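Local structure of klebicin C activity (Klebsiella pneumoniae, 7NNA) at residues 81-86 with 97-102; 76-81 with 103-108; 70-75 with 111-116. The protein probably serves as the TolC-binding domain of klebicin C, a bacteriocin that appears to enter target cells through this outer-membrane efflux channel. All coordinates share one frame; numbering follows the deposited sequence.

Interaction 1 of 3, residues 81-86 with 97-102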
# COMPACT_ATOMS: atom_id res chain seq x y z
N THR A 81 -3.76 -53.94 20.97
CA THR A 81 -4.18 -54.66 22.17
C THR A 81 -5.59 -55.25 22.06
O THR A 81 -6.10 -55.76 23.07
CB THR A 81 -4.12 -53.73 23.43
OG1 THR A 81 -5.16 -52.76 23.40
CG2 THR A 81 -2.77 -53.02 23.56
N ARG A 82 -6.24 -55.18 20.88
CA ARG A 82 -7.60 -55.74 20.73
C ARG A 82 -7.61 -57.24 21.13
O ARG A 82 -6.86 -58.03 20.59
CB ARG A 82 -8.08 -55.64 19.26
CG ARG A 82 -9.53 -56.11 19.05
CD ARG A 82 -9.85 -56.26 17.56
NE ARG A 82 -9.74 -54.93 16.92
CZ ARG A 82 -10.74 -54.06 16.84
NH1 ARG A 82 -11.97 -54.39 17.28
NH2 ARG A 82 -10.53 -52.84 16.36
N PRO A 83 -8.44 -57.62 22.11
CA PRO A 83 -8.51 -59.05 22.50
C PRO A 83 -9.34 -59.90 21.54
O PRO A 83 -10.13 -59.38 20.77
CB PRO A 83 -9.20 -59.02 23.89
CG PRO A 83 -10.03 -57.79 23.86
CD PRO A 83 -9.37 -56.79 22.88
N THR A 84 -9.23 -61.25 21.65
CA THR A 84 -10.00 -62.17 20.83
C THR A 84 -11.16 -62.69 21.64
O THR A 84 -10.95 -63.26 22.71
CB THR A 84 -9.09 -63.34 20.40
OG1 THR A 84 -8.26 -62.80 19.37
CG2 THR A 84 -9.87 -64.55 19.87
N VAL A 85 -12.39 -62.48 21.14
CA VAL A 85 -13.65 -62.94 21.75
C VAL A 85 -14.49 -63.49 20.58
O VAL A 85 -15.18 -62.73 19.87
CB VAL A 85 -14.42 -61.81 22.48
CG1 VAL A 85 -15.74 -62.34 23.02
CG2 VAL A 85 -13.57 -61.20 23.59
N ILE A 86 -14.35 -64.80 20.34
CA ILE A 86 -15.00 -65.42 19.19
C ILE A 86 -16.22 -66.27 19.59
O ILE A 86 -17.22 -66.23 18.87
CB ILE A 86 -13.97 -66.18 18.29
CG1 ILE A 86 -13.02 -67.07 19.13
CG2 ILE A 86 -13.15 -65.15 17.48
CD1 ILE A 86 -12.37 -68.45 18.36
N ALA A 97 -14.35 -58.43 30.37
CA ALA A 97 -13.68 -57.24 30.92
C ALA A 97 -12.59 -56.80 29.95
O ALA A 97 -12.44 -55.61 29.74
CB ALA A 97 -13.05 -57.55 32.27
N ALA A 98 -11.87 -57.74 29.32
CA ALA A 98 -10.82 -57.36 28.36
C ALA A 98 -11.40 -56.60 27.18
O ALA A 98 -10.81 -55.59 26.73
CB ALA A 98 -10.06 -58.60 27.87
N MSE A 99 -12.53 -57.07 26.65
CA MSE A 99 -13.12 -56.40 25.50
C MSE A 99 -13.69 -55.06 25.90
O MSE A 99 -13.44 -54.04 25.23
CB MSE A 99 -14.21 -57.28 24.84
CG MSE A 99 -14.76 -56.62 23.59
SE MSE A 99 -13.43 -56.29 22.20
CE MSE A 99 -13.43 -57.99 21.47
N ALA A 100 -14.42 -55.03 27.03
CA ALA A 100 -15.04 -53.77 27.46
C ALA A 100 -13.98 -52.66 27.69
O ALA A 100 -14.16 -51.49 27.29
CB ALA A 100 -15.89 -54.01 28.74
N GLU A 101 -12.85 -53.05 28.34
CA GLU A 101 -11.77 -52.09 28.56
C GLU A 101 -11.10 -51.65 27.26
O GLU A 101 -10.75 -50.46 27.11
CB GLU A 101 -10.71 -52.71 29.50
CG GLU A 101 -11.22 -52.80 30.94
CD GLU A 101 -10.31 -53.58 31.89
OE1 GLU A 101 -9.12 -53.78 31.55
OE2 GLU A 101 -10.80 -53.98 32.97
N PHE A 102 -10.92 -52.57 26.29
CA PHE A 102 -10.35 -52.19 25.00
C PHE A 102 -11.30 -51.18 24.29
O PHE A 102 -10.84 -50.17 23.73
CB PHE A 102 -10.14 -53.45 24.09
CG PHE A 102 -9.83 -53.04 22.66
CD1 PHE A 102 -8.56 -52.61 22.31
CD2 PHE A 102 -10.82 -53.08 21.68
CE1 PHE A 102 -8.30 -52.16 21.00
CE2 PHE A 102 -10.55 -52.65 20.38
CZ PHE A 102 -9.31 -52.14 20.08

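Interaction 2 of 3, residues 76-81 with 103-108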
# COMPACT_ATOMS: atom_id res chain seq x y z
N LEU A 76 -3.53 -46.22 16.78
CA LEU A 76 -3.03 -47.41 16.12
C LEU A 76 -2.21 -48.31 17.06
O LEU A 76 -2.25 -49.52 16.91
CB LEU A 76 -2.27 -47.06 14.85
CG LEU A 76 -3.05 -46.16 13.84
CD1 LEU A 76 -2.21 -45.92 12.58
CD2 LEU A 76 -4.44 -46.74 13.50
N GLN A 77 -1.56 -47.73 18.07
CA GLN A 77 -0.86 -48.50 19.08
C GLN A 77 -1.88 -49.21 19.95
O GLN A 77 -1.72 -50.39 20.22
CB GLN A 77 -0.04 -47.56 19.97
CG GLN A 77 1.10 -46.85 19.28
CD GLN A 77 2.12 -47.82 18.78
OE1 GLN A 77 2.43 -48.84 19.43
NE2 GLN A 77 2.67 -47.53 17.60
N ASN A 78 -2.93 -48.51 20.41
CA ASN A 78 -3.95 -49.14 21.26
C ASN A 78 -4.65 -50.27 20.48
O ASN A 78 -4.97 -51.29 21.06
CB ASN A 78 -5.01 -48.11 21.67
CG ASN A 78 -6.11 -48.78 22.51
OD1 ASN A 78 -5.82 -49.44 23.51
ND2 ASN A 78 -7.34 -48.71 22.05
N ASN A 79 -4.85 -50.10 19.15
CA ASN A 79 -5.55 -51.13 18.36
C ASN A 79 -4.83 -52.48 18.36
O ASN A 79 -5.49 -53.52 18.25
CB ASN A 79 -5.80 -50.59 16.95
CG ASN A 79 -6.85 -49.51 16.98
OD1 ASN A 79 -7.59 -49.35 17.97
ND2 ASN A 79 -6.93 -48.73 15.90
N LYS A 80 -3.51 -52.47 18.61
CA LYS A 80 -2.77 -53.74 18.74
C LYS A 80 -3.21 -54.55 19.91
O LYS A 80 -2.92 -55.75 19.92
CB LYS A 80 -1.25 -53.48 18.87
CG LYS A 80 -0.72 -52.62 17.73
CD LYS A 80 -0.78 -53.32 16.42
CE LYS A 80 -0.03 -52.56 15.32
NZ LYS A 80 1.10 -51.75 15.85
N THR A 81 -3.76 -53.94 20.97
CA THR A 81 -4.18 -54.66 22.17
C THR A 81 -5.59 -55.25 22.06
O THR A 81 -6.10 -55.76 23.07
CB THR A 81 -4.12 -53.73 23.43
OG1 THR A 81 -5.16 -52.76 23.40
CG2 THR A 81 -2.77 -53.02 23.56
N ILE A 103 -12.63 -51.46 24.30
CA ILE A 103 -13.57 -50.56 23.63
C ILE A 103 -13.55 -49.19 24.28
O ILE A 103 -13.54 -48.18 23.58
CB ILE A 103 -14.99 -51.18 23.66
CG1 ILE A 103 -15.02 -52.50 22.87
CG2 ILE A 103 -16.05 -50.17 23.11
CD1 ILE A 103 -16.48 -53.16 22.89
N GLY A 104 -13.46 -49.14 25.62
CA GLY A 104 -13.42 -47.87 26.35
C GLY A 104 -12.20 -47.06 25.95
O GLY A 104 -12.28 -45.84 25.78
N ARG A 105 -11.04 -47.74 25.82
CA ARG A 105 -9.79 -47.05 25.42
C ARG A 105 -9.88 -46.57 23.97
O ARG A 105 -9.47 -45.46 23.66
CB ARG A 105 -8.62 -48.02 25.47
CG ARG A 105 -8.09 -48.27 26.91
CD ARG A 105 -6.76 -48.95 26.89
NE ARG A 105 -6.75 -50.21 26.11
CZ ARG A 105 -6.96 -51.42 26.61
NH1 ARG A 105 -7.41 -51.57 27.86
NH2 ARG A 105 -6.83 -52.50 25.84
N GLN A 106 -10.46 -47.40 23.08
CA GLN A 106 -10.58 -46.98 21.67
C GLN A 106 -11.55 -45.76 21.51
O GLN A 106 -11.30 -44.84 20.72
CB GLN A 106 -11.00 -48.18 20.81
CG GLN A 106 -10.99 -47.89 19.32
CD GLN A 106 -11.39 -49.10 18.55
OE1 GLN A 106 -12.52 -49.59 18.68
NE2 GLN A 106 -10.49 -49.64 17.79
N LYS A 107 -12.64 -45.74 22.27
CA LYS A 107 -13.62 -44.66 22.23
C LYS A 107 -13.02 -43.37 22.79
O LYS A 107 -13.33 -42.26 22.28
CB LYS A 107 -14.85 -45.03 23.13
CG LYS A 107 -15.77 -46.06 22.50
CD LYS A 107 -16.87 -45.46 21.60
CE LYS A 107 -17.70 -46.46 20.82
NZ LYS A 107 -18.72 -45.80 19.92
N ALA A 108 -12.20 -43.50 23.88
CA ALA A 108 -11.57 -42.31 24.49
C ALA A 108 -10.52 -41.71 23.56
O ALA A 108 -10.39 -40.45 23.48
CB ALA A 108 -10.93 -42.66 25.82

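Interaction 3 of 3, residues 70-75 with 111-116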
# COMPACT_ATOMS: atom_id res chain seq x y z
N ASP A 70 -0.01 -37.37 16.02
CA ASP A 70 0.37 -38.08 17.27
C ASP A 70 -0.82 -38.83 17.95
O ASP A 70 -0.64 -39.89 18.56
CB ASP A 70 0.93 -37.06 18.25
CG ASP A 70 2.21 -36.42 17.80
OD1 ASP A 70 2.93 -37.03 16.97
OD2 ASP A 70 2.50 -35.31 18.27
N VAL A 71 -2.03 -38.24 17.90
CA VAL A 71 -3.22 -38.88 18.47
C VAL A 71 -3.62 -40.05 17.58
O VAL A 71 -3.99 -41.15 18.09
CB VAL A 71 -4.40 -37.88 18.69
CG1 VAL A 71 -5.62 -38.61 19.24
CG2 VAL A 71 -3.98 -36.77 19.65
N VAL A 72 -3.53 -39.88 16.24
CA VAL A 72 -3.78 -41.03 15.35
C VAL A 72 -2.79 -42.23 15.69
O VAL A 72 -3.21 -43.37 15.74
CB VAL A 72 -3.74 -40.63 13.85
CG1 VAL A 72 -3.79 -41.86 12.98
CG2 VAL A 72 -4.91 -39.68 13.50
N ASP A 73 -1.50 -41.95 15.91
CA ASP A 73 -0.53 -43.01 16.29
C ASP A 73 -0.89 -43.65 17.64
O ASP A 73 -0.66 -44.85 17.84
CB ASP A 73 0.89 -42.46 16.38
CG ASP A 73 1.57 -42.17 15.05
OD1 ASP A 73 1.11 -42.70 14.00
OD2 ASP A 73 2.57 -41.43 15.06
N ARG A 74 -1.45 -42.88 18.57
CA ARG A 74 -1.91 -43.44 19.87
C ARG A 74 -3.05 -44.44 19.61
O ARG A 74 -3.09 -45.51 20.21
CB ARG A 74 -2.43 -42.28 20.72
CG ARG A 74 -2.89 -42.61 22.13
CD ARG A 74 -3.42 -41.36 22.88
NE ARG A 74 -2.57 -40.16 22.72
CZ ARG A 74 -2.97 -38.92 22.98
NH1 ARG A 74 -2.15 -37.89 22.78
NH2 ARG A 74 -4.19 -38.69 23.43
N ALA A 75 -3.95 -44.13 18.66
CA ALA A 75 -5.04 -45.05 18.31
C ALA A 75 -4.48 -46.32 17.73
O ALA A 75 -4.89 -47.40 18.14
CB ALA A 75 -5.99 -44.37 17.30
N GLU A 111 -12.31 -39.77 20.91
CA GLU A 111 -12.74 -38.42 21.33
C GLU A 111 -11.61 -37.42 21.27
O GLU A 111 -11.80 -36.30 20.80
CB GLU A 111 -13.34 -38.45 22.75
CG GLU A 111 -14.66 -39.20 22.77
CD GLU A 111 -15.84 -38.54 22.06
OE1 GLU A 111 -16.78 -39.27 21.68
OE2 GLU A 111 -15.84 -37.30 21.90
N ALA A 112 -10.43 -37.82 21.70
CA ALA A 112 -9.25 -36.95 21.65
C ALA A 112 -8.83 -36.68 20.19
O ALA A 112 -8.30 -35.60 19.86
CB ALA A 112 -8.10 -37.60 22.41
N ARG A 113 -9.03 -37.63 19.32
CA ARG A 113 -8.65 -37.47 17.89
C ARG A 113 -9.62 -36.52 17.22
O ARG A 113 -9.21 -35.64 16.47
CB ARG A 113 -8.67 -38.85 17.19
CG ARG A 113 -7.98 -38.76 15.79
CD ARG A 113 -8.60 -39.77 14.79
NE ARG A 113 -10.06 -39.56 14.67
CZ ARG A 113 -10.66 -38.61 13.96
NH1 ARG A 113 -9.95 -37.80 13.16
NH2 ARG A 113 -11.97 -38.46 14.02
N LYS A 114 -10.92 -36.65 17.54
CA LYS A 114 -11.94 -35.74 16.99
C LYS A 114 -11.65 -34.30 17.39
O LYS A 114 -11.78 -33.37 16.56
CB LYS A 114 -13.34 -36.15 17.51
CG LYS A 114 -14.01 -37.23 16.66
CD LYS A 114 -15.50 -37.42 17.09
CE LYS A 114 -16.30 -38.31 16.13
NZ LYS A 114 -15.87 -39.80 16.02
N LYS A 115 -11.23 -34.09 18.64
CA LYS A 115 -10.89 -32.75 19.11
C LYS A 115 -9.60 -32.24 18.45
O LYS A 115 -9.56 -31.09 17.99
CB LYS A 115 -10.76 -32.76 20.63
CG LYS A 115 -10.49 -31.40 21.22
CD LYS A 115 -10.03 -31.52 22.65
CE LYS A 115 -9.91 -30.15 23.29
NZ LYS A 115 -9.32 -30.27 24.63
N ALA A 116 -8.55 -33.09 18.35
CA ALA A 116 -7.32 -32.65 17.67
C ALA A 116 -7.61 -32.29 16.19
O ALA A 116 -7.03 -31.30 15.64
CB ALA A 116 -6.24 -33.71 17.73

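Interaction 1 of 3, residues 81-86 with 97-102
The loop backbone runs beside the helix, with the CA atoms of Arg82 and Phe102 6.2 Å apart and those of Pro83 and Met99 about as near. This is the connection of a long helical hairpin, where the chain leaving helix 14-79 runs on, extended and antiparallel, beside the early turns of helix 93-197 before it turns back. Phe102 gives the largest single share of the contact, with Met99 and Pro83 close behind. Arg82 CA sits over one face of the Phe102 ring, 3.7 Å from the centroid, in a CH-pi contact, while Thr81 OG1 lies at the ring edge, a hydroxyl whose proton goes to Asn78 O. Farther along the arginine, a bend at chi3 (-63°) turns the guanidinium back so that Phe102 CE2 lies 3.7 Å above its centre. The two planes are 61° apart, so no parallel stack forms. Pro83 is laid against the helix, its CD 3.6 Å from Phe102 CB and its CB against Ala98 CB. Met99, a selenomethionine, bends at chi2 and chi3 toward the loop, its SE 4.1 Å from Pro83 CG. Its terminal CE rests 3.6 Å from Pro83 O and 3.8 Å from Val85 CG2.

Interaction 2 of 3, residues 76-81 with 103-108
Arg105 reaches across to two residues at once. Its NE donates to Asn78 OD1 at 2.9 Å with an N-H...O angle of 157°, and its NH2 donates to Thr81 OG1 at 3.0 Å. Asn78 OD1 lies essentially in the guanidinium plane, although the amide it belongs to stands almost perpendicular to that plane. Two bonds from different nitrogens fix the rotation of the guanidinium. Beside this pair, Gln106 NE2 donates to Asn79 OD1 at 2.9 Å; the donor approaches from 48° above the carbonyl plane, missing the lone pairs, and the two amides are turned nearly at right angles. The extended side chain of Gln106 makes this reach possible. The bonds join the end of helix 14-79 and the residues just after it to helix 93-197, the two antiparallel arms of the helical hairpin, close to its turn. Two of the acceptors are themselves positioned. With CG anti to the backbone N (chi1 178°), Asn78 extends its amide toward the facing helix, and its ND2 comes 3.5 Å from Gln106 N as a plain contact. Thr81 OG1 donates to Asn78 O at 2.8 Å, in the plane of that carbonyl, which also accepts from Thr81 N. One hydroxyl therefore receives from the arginine and gives to the helix backbone. Around this polar network, Phe102 touches Asn78 and Asn79, and Ile109 packs on Asn78.

Interaction 3 of 3, residues 70-75 with 111-116
Val71 points toward the facing helix, and its CG1 is pressed against the main chain at Arg113, 3.5 Å from Arg113 CA and 3.7 Å from Arg113 CB. The other branch, CG2, turns along the helix to Ala116 CB at 4.3 Å, so the two methyls straddle successive turns. Ala112 also borders CG1, its CB 4.1 Å from Val71 CG1, and the same methyl meets Arg74 NH2 obliquely. Val72 and Arg113 behave differently: they lie side by side and point the same way, with Val72 CG2 3.9 Å from Arg113 CD, so the valine lines the aliphatic part of the arginine. The arginine starts out with CG opposite its backbone N (chi1 -168°) and then bends at chi2 and chi3, which takes the guanidinium away from the valines and back over its own helix, to salt bridges with Glu110 and Glu117. Its methylenes thus serve the interface while its charge is paired elsewhere. Glu110 also takes Lys114 NZ. The axes of segments 70-75 and 111-116 approach to 9.3 Å, and their directions differ by 162°, an antiparallel pairing with the slight tilt of a coiled-coil-like hairpin. Along the same seam, Arg74 and Ala75 of helix 14-79 pack on Ile109 toward the hairpin turn, while Leu68 and His67 meet Arg113 and Ala116 of helix 93-197 toward the middle of the chain.

All three contacts close the same hairpin, nested one inside the next along the chain, with interaction 1 innermost. Interactions 2 and 3 pair helix 14-79 with helix 93-197, whereas interaction 1 joins the connecting loop to the second helix. The chemistry changes on the way in from the turn: interaction 1 is a surface contact of aromatic, proline and selenomethionine packing, interaction 2 is also at the surface but held by side-chain hydrogen bonds, and interaction 3, partly buried, is aliphatic. The first two meet directly through Thr81, which both share, and through Phe102 packing on Asn78 O; interactions 2 and 3 simply adjoin in sequence.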